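Local coordinates for protein arginyl-tRNA synthetase, putative (Plasmodium falciparum, PDB 5JLD) that probably attaches L-arginine to tRNA(Arg) at the expense of ATP, as a class I aminoacyl-tRNA synthetase of protein synthesis, at residues Gln23-Ser28 with Ile74-Glu79; Ala301-Ser306 with Pro312-Lys317; Gly516-Lys521 with Met542-Thr547. One frame throughout, in Å; residues are numbered along the deposited sequence.

Contact 1: Gln23-Ser28 with Ile74-Glu79; sequences QKCFPS and ISNINE
Asn76 bridges the C-terminal ends of two helices, 10-25 and 66-75, which pack beside the antiparallel sheet that includes strand 82-86 in the N-terminal domain of the synthetase: its amide turns one end to Lys24 and the other to Cys25. Asparagine suits the place because one short planar group offers both an acceptor and a donor, and it stands just where the chain leaves helix 66-75.

Two polar bonds make the contact. Lys24 NZ reaches Asn76 OD1 at 3.1 Å, coming from above the carbonyl plane, 45° out of it, and not along a lone pair. Lysine can span this distance because its chain is extended, with CG anti to the backbone N (chi1 -168°). Beside this bond, Lys24 CE also comes to 3.3 Å from Asn76 OD1. On the other end, Asn76 ND2 gives a hydrogen to Cys25 SG, which lies almost in the amide plane. Held at both ends, the amide has its rotation fixed.

Packing surrounds these bonds. Buried Cys25 touches Phe72, and Ile77 points away from 23-28, packing on Phe18 of helix 10-25 and Phe82 of strand 82-86. The bond from Asn76 ND2 to Cys25 SG spans 3.3 Å and is nearly straight, 172° at the hydrogen.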
loop_
_atom_site.group_PDB
_atom_site.type_symbol
_atom_site.label_atom_id
_atom_site.label_comp_id
_atom_site.label_asym_id
_atom_site.label_seq_id
_atom_site.Cartn_x
_atom_site.Cartn_y
_atom_site.Cartn_z
ATOM N N GLN A 23 4.861 -25.937 -22.599
ATOM C CA GLN A 23 4.288 -25.886 -23.945
ATOM C C GLN A 23 5.012 -26.815 -24.909
ATOM O O GLN A 23 4.383 -27.502 -25.714
ATOM C CB GLN A 23 4.323 -24.462 -24.495
ATOM C CG GLN A 23 3.050 -24.087 -25.199
ATOM C CD GLN A 23 1.856 -24.196 -24.272
ATOM O OE1 GLN A 23 1.905 -23.745 -23.126
ATOM N NE2 GLN A 23 0.788 -24.818 -24.751
ATOM N N LYS A 24 6.335 -26.831 -24.826
ATOM C CA LYS A 24 7.142 -27.699 -25.680
ATOM C C LYS A 24 6.882 -29.185 -25.366
ATOM O O LYS A 24 6.781 -30.028 -26.271
ATOM C CB LYS A 24 8.620 -27.354 -25.500
ATOM C CG LYS A 24 9.569 -27.968 -26.524
ATOM C CD LYS A 24 11.004 -27.494 -26.286
ATOM C CE LYS A 24 12.022 -28.389 -26.991
ATOM N NZ LYS A 24 13.412 -28.170 -26.475
ATOM N N CYS A 25 6.770 -29.496 -24.074
ATOM C CA CYS A 25 6.496 -30.857 -23.619
ATOM C C CYS A 25 5.125 -31.341 -24.060
ATOM O O CYS A 25 4.969 -32.470 -24.512
ATOM C CB CYS A 25 6.571 -30.946 -22.094
ATOM S SG CYS A 25 8.214 -30.860 -21.427
ATOM N N PHE A 26 4.132 -30.476 -23.898
ATOM C CA PHE A 26 2.763 -30.845 -24.197
ATOM C C PHE A 26 2.097 -29.773 -25.069
ATOM O O PHE A 26 1.320 -28.966 -24.570
ATOM C CB PHE A 26 2.001 -31.066 -22.889
ATOM C CG PHE A 26 2.732 -31.961 -21.907
ATOM C CD1 PHE A 26 2.809 -33.334 -22.123
ATOM C CD2 PHE A 26 3.340 -31.431 -20.775
ATOM C CE1 PHE A 26 3.478 -34.171 -21.228
ATOM C CE2 PHE A 26 4.013 -32.255 -19.874
ATOM C CZ PHE A 26 4.083 -33.629 -20.103
ATOM N N PRO A 27 2.411 -29.771 -26.378
ATOM C CA PRO A 27 2.028 -28.700 -27.320
ATOM C C PRO A 27 0.562 -28.286 -27.265
ATOM O O PRO A 27 0.270 -27.087 -27.314
ATOM C CB PRO A 27 2.365 -29.303 -28.684
ATOM C CG PRO A 27 3.496 -30.251 -28.402
ATOM C CD PRO A 27 3.240 -30.811 -27.026
ATOM N N SER A 28 -0.343 -29.252 -27.146
ATOM C CA SER A 28 -1.769 -28.954 -27.138
ATOM C C SER A 28 -2.328 -29.025 -25.720
ATOM O O SER A 28 -3.303 -29.731 -25.457
ATOM C CB SER A 28 -2.510 -29.917 -28.071
ATOM O OG SER A 28 -3.914 -29.748 -28.002
ATOM N N ILE A 74 12.056 -30.538 -16.966
ATOM C CA ILE A 74 13.441 -30.154 -16.722
ATOM C C ILE A 74 14.321 -30.384 -17.961
ATOM O O ILE A 74 15.122 -29.518 -18.326
ATOM C CB ILE A 74 14.011 -30.931 -15.513
ATOM C CG1 ILE A 74 13.362 -30.414 -14.214
ATOM C CG2 ILE A 74 15.546 -30.842 -15.463
ATOM C CD1 ILE A 74 13.880 -31.065 -12.947
ATOM N N SER A 75 14.148 -31.536 -18.612
ATOM C CA SER A 75 14.915 -31.872 -19.808
ATOM C C SER A 75 14.645 -30.858 -20.918
ATOM O O SER A 75 15.488 -30.662 -21.798
ATOM C CB SER A 75 14.585 -33.281 -20.316
ATOM O OG SER A 75 13.359 -33.284 -21.047
ATOM N N ASN A 76 13.486 -30.209 -20.892
ATOM C CA ASN A 76 13.276 -29.182 -21.917
ATOM C C ASN A 76 13.574 -27.741 -21.464
ATOM O O ASN A 76 13.189 -26.768 -22.130
ATOM C CB ASN A 76 11.861 -29.294 -22.479
ATOM C CG ASN A 76 11.775 -30.312 -23.619
ATOM O OD1 ASN A 76 12.652 -30.370 -24.487
ATOM N ND2 ASN A 76 10.740 -31.140 -23.599
ATOM N N ILE A 77 14.300 -27.612 -20.354
ATOM C CA ILE A 77 14.800 -26.312 -19.903
ATOM C C ILE A 77 16.319 -26.213 -20.094
ATOM O O ILE A 77 17.067 -27.096 -19.676
ATOM C CB ILE A 77 14.459 -26.066 -18.424
ATOM C CG1 ILE A 77 12.958 -25.823 -18.261
ATOM C CG2 ILE A 77 15.271 -24.893 -17.862
ATOM C CD1 ILE A 77 12.489 -25.788 -16.818
ATOM N N ASN A 78 16.771 -25.142 -20.730
ATOM C CA ASN A 78 18.204 -24.914 -20.932
ATOM C C ASN A 78 18.580 -23.473 -20.561
ATOM O O ASN A 78 18.450 -22.562 -21.378
ATOM C CB ASN A 78 18.586 -25.215 -22.385
ATOM C CG ASN A 78 20.090 -25.254 -22.607
ATOM O OD1 ASN A 78 20.857 -25.607 -21.707
ATOM N ND2 ASN A 78 20.519 -24.895 -23.816
ATOM N N GLU A 79 19.014 -23.266 -19.319
ATOM C CA GLU A 79 19.268 -21.915 -18.817
ATOM C C GLU A 79 20.549 -21.841 -17.999
ATOM O O GLU A 79 20.679 -22.505 -16.964
ATOM C CB GLU A 79 18.094 -21.411 -17.951
ATOM C CG GLU A 79 16.734 -21.422 -18.632
ATOM C CD GLU A 79 16.647 -20.421 -19.757
ATOM O OE1 GLU A 79 17.441 -19.462 -19.748
ATOM O OE2 GLU A 79 15.807 -20.603 -20.664
#

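Contact 2: Ala301-Ser306 with Pro312-Lys317; sequences AICYQS and PLFLQK
Ile302 O is gripped by two successive backbone N-H groups, those of Leu315 and Gln316, each N atom 3.0 Å from Ile302 O and both in the carbonyl plane. This is a classic beta bulge in the antiparallel hairpin of strands 301-304 and 313-316, part of the class I catalytic domain: one extra residue on the second strand shifts the register. Ile302 N returns a bond to Gln316 O at 2.9 Å, and beyond the bulge Tyr304 and Leu313 form a hydrogen-bonded pair.

Side chains follow this pairing. Ile302 and Gln316 run alongside each other in the same direction; Ile302 CD1 lies along the glutamine chain, closest to its amide (Gln316 NE2, 3.3 Å), while Gln316 OE1 bonds Lys290. Tyr304 CD2 meets Leu313 CD1 at 4.1 Å, an apolar pair suited to a buried face. On the face with Cys303 and Phe314, Cys303 SG makes an oblique sulfur-aromatic contact, 3.6 Å from Phe314 CD2. Pro312 packs its CB against Cys303 CB.

Strand 296-298 flanks strand 301-304 as the third strand. Leu313 and Tyr304 lean on helix 353-364; Asp361 of that helix and Lys365 just beyond it bond Tyr304 OH, and Leu315 packs on helix 282-292.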
loop_
_atom_site.group_PDB
_atom_site.type_symbol
_atom_site.label_atom_id
_atom_site.label_comp_id
_atom_site.label_asym_id
_atom_site.label_seq_id
_atom_site.Cartn_x
_atom_site.Cartn_y
_atom_site.Cartn_z
ATOM N N ALA A 301 -38.762 4.101 -3.947
ATOM C CA ALA A 301 -37.383 4.456 -4.257
ATOM C C ALA A 301 -36.913 3.818 -5.563
ATOM O O ALA A 301 -37.376 2.739 -5.951
ATOM C CB ALA A 301 -36.461 4.072 -3.107
ATOM N N ILE A 302 -36.006 4.516 -6.245
ATOM C CA ILE A 302 -35.303 3.984 -7.409
ATOM C C ILE A 302 -33.949 3.447 -6.975
ATOM O O ILE A 302 -33.117 4.164 -6.397
ATOM C CB ILE A 302 -35.104 5.048 -8.528
ATOM C CG1 ILE A 302 -36.449 5.538 -9.063
ATOM C CG2 ILE A 302 -34.281 4.497 -9.659
ATOM C CD1 ILE A 302 -36.872 6.845 -8.475
ATOM N N CYS A 303 -33.731 2.177 -7.277
ATOM C CA CYS A 303 -32.558 1.459 -6.803
ATOM C C CYS A 303 -31.847 0.707 -7.905
ATOM O O CYS A 303 -32.377 0.553 -9.003
ATOM C CB CYS A 303 -32.960 0.474 -5.706
ATOM S SG CYS A 303 -33.850 1.231 -4.347
ATOM N N TYR A 304 -30.635 0.256 -7.605
ATOM C CA TYR A 304 -29.980 -0.772 -8.411
ATOM C C TYR A 304 -29.966 -2.084 -7.645
ATOM O O TYR A 304 -29.338 -2.194 -6.586
ATOM C CB TYR A 304 -28.552 -0.389 -8.776
ATOM C CG TYR A 304 -27.793 -1.516 -9.457
ATOM C CD1 TYR A 304 -28.140 -1.939 -10.741
ATOM C CD2 TYR A 304 -26.734 -2.154 -8.820
ATOM C CE1 TYR A 304 -27.458 -2.961 -11.367
ATOM C CE2 TYR A 304 -26.038 -3.181 -9.445
ATOM C CZ TYR A 304 -26.411 -3.578 -10.716
ATOM O OH TYR A 304 -25.735 -4.592 -11.333
ATOM N N GLN A 305 -30.667 -3.072 -8.184
ATOM C CA GLN A 305 -30.628 -4.422 -7.647
ATOM C C GLN A 305 -29.654 -5.276 -8.443
ATOM O O GLN A 305 -29.904 -5.588 -9.607
ATOM C CB GLN A 305 -32.011 -5.062 -7.678
ATOM C CG GLN A 305 -32.021 -6.482 -7.122
ATOM C CD GLN A 305 -31.735 -6.524 -5.628
ATOM O OE1 GLN A 305 -32.497 -5.968 -4.826
ATOM N NE2 GLN A 305 -30.637 -7.186 -5.243
ATOM N N SER A 306 -28.537 -5.641 -7.828
ATOM C CA SER A 306 -27.634 -6.569 -8.477
ATOM C C SER A 306 -28.199 -7.984 -8.410
ATOM O O SER A 306 -28.975 -8.330 -7.499
ATOM C CB SER A 306 -26.252 -6.530 -7.842
ATOM O OG SER A 306 -25.432 -7.538 -8.400
ATOM N N PRO A 312 -29.609 -3.881 -2.356
ATOM C CA PRO A 312 -29.587 -2.919 -3.470
ATOM C C PRO A 312 -28.881 -1.593 -3.142
ATOM O O PRO A 312 -28.748 -1.225 -1.972
ATOM C CB PRO A 312 -31.076 -2.673 -3.731
ATOM C CG PRO A 312 -31.696 -2.853 -2.394
ATOM C CD PRO A 312 -30.938 -3.952 -1.723
ATOM N N LEU A 313 -28.429 -0.886 -4.173
ATOM C CA LEU A 313 -28.018 0.514 -4.001
ATOM C C LEU A 313 -29.248 1.429 -4.052
ATOM O O LEU A 313 -30.062 1.343 -4.968
ATOM C CB LEU A 313 -27.000 0.927 -5.066
ATOM C CG LEU A 313 -25.753 0.028 -5.137
ATOM C CD1 LEU A 313 -24.827 0.440 -6.295
ATOM C CD2 LEU A 313 -24.987 0.017 -3.807
ATOM N N PHE A 314 -29.391 2.298 -3.061
ATOM C CA PHE A 314 -30.502 3.253 -3.063
ATOM C C PHE A 314 -30.039 4.568 -3.708
ATOM O O PHE A 314 -29.166 5.267 -3.184
ATOM C CB PHE A 314 -31.028 3.454 -1.639
ATOM C CG PHE A 314 -31.580 2.183 -1.016
ATOM C CD1 PHE A 314 -30.722 1.215 -0.501
ATOM C CD2 PHE A 314 -32.948 1.955 -0.955
ATOM C CE1 PHE A 314 -31.219 0.046 0.062
ATOM C CE2 PHE A 314 -33.456 0.783 -0.388
ATOM C CZ PHE A 314 -32.590 -0.169 0.120
ATOM N N LEU A 315 -30.595 4.871 -4.876
ATOM C CA LEU A 315 -30.108 5.990 -5.681
ATOM C C LEU A 315 -31.067 7.188 -5.682
ATOM O O LEU A 315 -30.632 8.335 -5.700
ATOM C CB LEU A 315 -29.828 5.515 -7.108
ATOM C CG LEU A 315 -28.804 4.362 -7.128
ATOM C CD1 LEU A 315 -28.503 3.872 -8.535
ATOM C CD2 LEU A 315 -27.522 4.790 -6.441
ATOM N N GLN A 316 -32.370 6.930 -5.659
ATOM C CA GLN A 316 -33.321 8.022 -5.476
ATOM C C GLN A 316 -34.349 7.615 -4.433
ATOM O O GLN A 316 -34.900 6.529 -4.518
ATOM C CB GLN A 316 -34.000 8.401 -6.801
ATOM C CG GLN A 316 -35.101 9.484 -6.668
ATOM C CD GLN A 316 -35.567 10.049 -8.021
ATOM O OE1 GLN A 316 -34.753 10.402 -8.889
ATOM N NE2 GLN A 316 -36.885 10.139 -8.198
ATOM N N LYS A 317 -34.589 8.488 -3.451
ATOM C CA LYS A 317 -35.575 8.257 -2.392
ATOM C C LYS A 317 -37.030 8.345 -2.861
ATOM O O LYS A 317 -37.319 8.706 -4.007
ATOM C CB LYS A 317 -35.397 9.269 -1.260
ATOM C CG LYS A 317 -34.077 9.219 -0.545
ATOM C CD LYS A 317 -34.021 10.358 0.457
ATOM C CE LYS A 317 -32.671 10.425 1.146
ATOM N NZ LYS A 317 -32.591 11.620 2.036
#

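Contact 3: Gly516-Lys521 with Met542-Thr547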
loop_
_atom_site.group_PDB
_atom_site.type_symbol
_atom_site.label_atom_id
_atom_site.label_comp_id
_atom_site.label_asym_id
_atom_site.label_seq_id
_atom_site.Cartn_x
_atom_site.Cartn_y
_atom_site.Cartn_z
ATOM N N GLY A 516 22.194 -11.243 -2.013
ATOM C CA GLY A 516 22.013 -10.869 -3.412
ATOM C C GLY A 516 20.638 -11.261 -3.924
ATOM O O GLY A 516 19.906 -10.443 -4.521
ATOM N N LEU A 517 20.272 -12.509 -3.655
ATOM C CA LEU A 517 18.984 -13.045 -4.058
ATOM C C LEU A 517 17.844 -12.187 -3.509
ATOM O O LEU A 517 16.966 -11.711 -4.261
ATOM C CB LEU A 517 18.822 -14.487 -3.572
ATOM C CG LEU A 517 17.416 -15.075 -3.750
ATOM C CD1 LEU A 517 17.060 -15.123 -5.224
ATOM C CD2 LEU A 517 17.284 -16.471 -3.119
ATOM N N HIS A 518 17.870 -11.988 -2.194
ATOM C CA HIS A 518 16.796 -11.261 -1.577
ATOM C C HIS A 518 16.666 -9.867 -2.197
ATOM O O HIS A 518 15.563 -9.426 -2.517
ATOM C CB HIS A 518 16.981 -11.159 -0.075
ATOM C CG HIS A 518 15.720 -10.763 0.633
ATOM N ND1 HIS A 518 14.647 -11.621 0.764
ATOM C CD2 HIS A 518 15.338 -9.594 1.201
ATOM C CE1 HIS A 518 13.670 -11.009 1.410
ATOM N NE2 HIS A 518 14.062 -9.774 1.680
ATOM N N ILE A 519 17.798 -9.203 -2.406
ATOM C CA ILE A 519 17.785 -7.911 -3.067
ATOM C C ILE A 519 17.115 -8.000 -4.443
ATOM O O ILE A 519 16.287 -7.165 -4.789
ATOM C CB ILE A 519 19.199 -7.363 -3.217
ATOM C CG1 ILE A 519 19.758 -7.004 -1.842
ATOM C CG2 ILE A 519 19.209 -6.167 -4.151
ATOM C CD1 ILE A 519 21.277 -6.772 -1.846
ATOM N N LEU A 520 17.428 -9.037 -5.211
ATOM C CA LEU A 520 16.862 -9.132 -6.554
ATOM C C LEU A 520 15.393 -9.594 -6.560
ATOM O O LEU A 520 14.752 -9.598 -7.616
ATOM C CB LEU A 520 17.710 -10.073 -7.424
ATOM C CG LEU A 520 19.132 -9.582 -7.694
ATOM C CD1 LEU A 520 19.962 -10.704 -8.301
ATOM C CD2 LEU A 520 19.120 -8.325 -8.587
ATOM N N LYS A 521 14.869 -9.995 -5.399
ATOM C CA LYS A 521 13.445 -10.346 -5.303
ATOM C C LYS A 521 12.509 -9.124 -5.268
ATOM O O LYS A 521 11.299 -9.269 -5.409
ATOM C CB LYS A 521 13.179 -11.192 -4.064
ATOM C CG LYS A 521 13.742 -12.620 -4.105
ATOM C CD LYS A 521 13.259 -13.399 -2.886
ATOM C CE LYS A 521 13.758 -14.826 -2.896
ATOM N NZ LYS A 521 13.258 -15.531 -1.678
ATOM N N MET A 542 11.031 -6.253 3.925
ATOM C CA MET A 542 11.987 -5.308 4.443
ATOM C C MET A 542 12.628 -5.938 5.644
ATOM O O MET A 542 13.851 -5.907 5.793
ATOM C CB MET A 542 11.321 -3.974 4.806
ATOM C CG MET A 542 12.334 -2.932 5.230
ATOM S SD MET A 542 11.588 -1.349 5.665
ATOM C CE MET A 542 10.496 -1.867 6.991
ATOM N N TYR A 543 11.787 -6.540 6.479
ATOM C CA TYR A 543 12.266 -7.214 7.670
ATOM C C TYR A 543 13.260 -8.280 7.224
ATOM O O TYR A 543 14.368 -8.391 7.778
ATOM C CB TYR A 543 11.106 -7.832 8.466
ATOM C CG TYR A 543 11.536 -8.490 9.763
ATOM C CD1 TYR A 543 11.807 -7.726 10.893
ATOM C CD2 TYR A 543 11.669 -9.872 9.857
ATOM C CE1 TYR A 543 12.202 -8.309 12.077
ATOM C CE2 TYR A 543 12.075 -10.478 11.051
ATOM C CZ TYR A 543 12.340 -9.687 12.154
ATOM O OH TYR A 543 12.729 -10.260 13.340
ATOM N N ASP A 544 12.901 -9.023 6.180
ATOM C CA ASP A 544 13.759 -10.145 5.835
ATOM C C ASP A 544 15.064 -9.557 5.354
ATOM O O ASP A 544 16.134 -10.080 5.695
ATOM C CB ASP A 544 13.103 -11.069 4.811
ATOM C CG ASP A 544 11.864 -11.766 5.379
ATOM O OD1 ASP A 544 11.681 -11.749 6.628
ATOM O OD2 ASP A 544 11.071 -12.329 4.599
ATOM N N LEU A 545 14.986 -8.399 4.683
ATOM C CA LEU A 545 16.201 -7.795 4.165
ATOM C C LEU A 545 17.162 -7.571 5.328
ATOM O O LEU A 545 18.350 -7.928 5.260
ATOM C CB LEU A 545 15.912 -6.497 3.438
ATOM C CG LEU A 545 17.146 -5.724 2.977
ATOM C CD1 LEU A 545 17.998 -6.577 2.048
ATOM C CD2 LEU A 545 16.712 -4.425 2.285
ATOM N N THR A 546 16.624 -7.069 6.431
ATOM C CA THR A 546 17.486 -6.733 7.542
ATOM C C THR A 546 18.097 -8.020 8.087
ATOM O O THR A 546 19.315 -8.087 8.272
ATOM C CB THR A 546 16.732 -5.924 8.646
ATOM O OG1 THR A 546 15.879 -6.784 9.408
ATOM C CG2 THR A 546 15.901 -4.800 8.010
ATOM N N THR A 547 17.305 -9.077 8.255
ATOM C CA THR A 547 17.869 -10.248 8.948
ATOM C C THR A 547 18.880 -10.937 8.049
ATOM O O THR A 547 19.981 -11.315 8.489
ATOM C CB THR A 547 16.798 -11.249 9.377
ATOM O OG1 THR A 547 16.101 -11.715 8.219
ATOM C CG2 THR A 547 15.806 -10.606 10.370
#
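His518 reaches across to the backbone and CB atoms of Asp544 and Leu545. Its CE1 lies 3.4 Å from Asp544 CB, and its CD2 stands 3.6 Å from Leu545 CA and 3.9 Å from Leu545 CB. Although His518 NE2 comes within 3.4 Å of Leu545 N, the angle is poor and no hydrogen bond forms. Across the two segments the imidazole makes van der Waals contact only, its slim ring lying against the helix. Its CG is anti to the backbone N (chi1 -164°), which carries the ring outward between the helices. The Asp544 side chain crosses it at about a right angle, with ring and carboxylate planes 58° apart, and OD2 stays 4.9 Å from His518 NE2, no salt bridge.

Beside the histidine, Ile519 CG1 meets Leu545 CD1 at 4.3 Å, branched apolar groups suited to the buried side. Helices 510-520 and 536-556 belong to the DALR anticodon-binding domain, a helical bundle; their segments 516-520 and 542-547 run nearly antiparallel at 161°, axes 10.1 Å apart.

Tyr541 positions the histidine, its ring stacked on that of His518 and its hydroxyl bonded to His518 O. Farther out, Leu545 leans on Leu577 of helix 564-584 and Ile519 on Leu106 of helix 99-108.

Overall arrangement
The three contacts follow one another along the chain, each closing before the next opens, and each belongs to a different part of the synthetase: contact 1 to the N-terminal domain, contact 2 to the catalytic domain, contact 3 to the DALR anticodon-binding domain. None touches another. Contacts 1 and 3 are the closer pair, with centres 31 Å apart and nearest atoms about 14 Å apart; Ile519 and Leu520, in the segment 516-521, pack on helix 99-108. Contact 2 stands apart, its centre 54 Å from contact 1 and 50 Å from contact 3, on the opposite side of the chain's centre from the latter. Its nearest atoms lie about 35 Å from contact 1 and about 37 Å from contact 3.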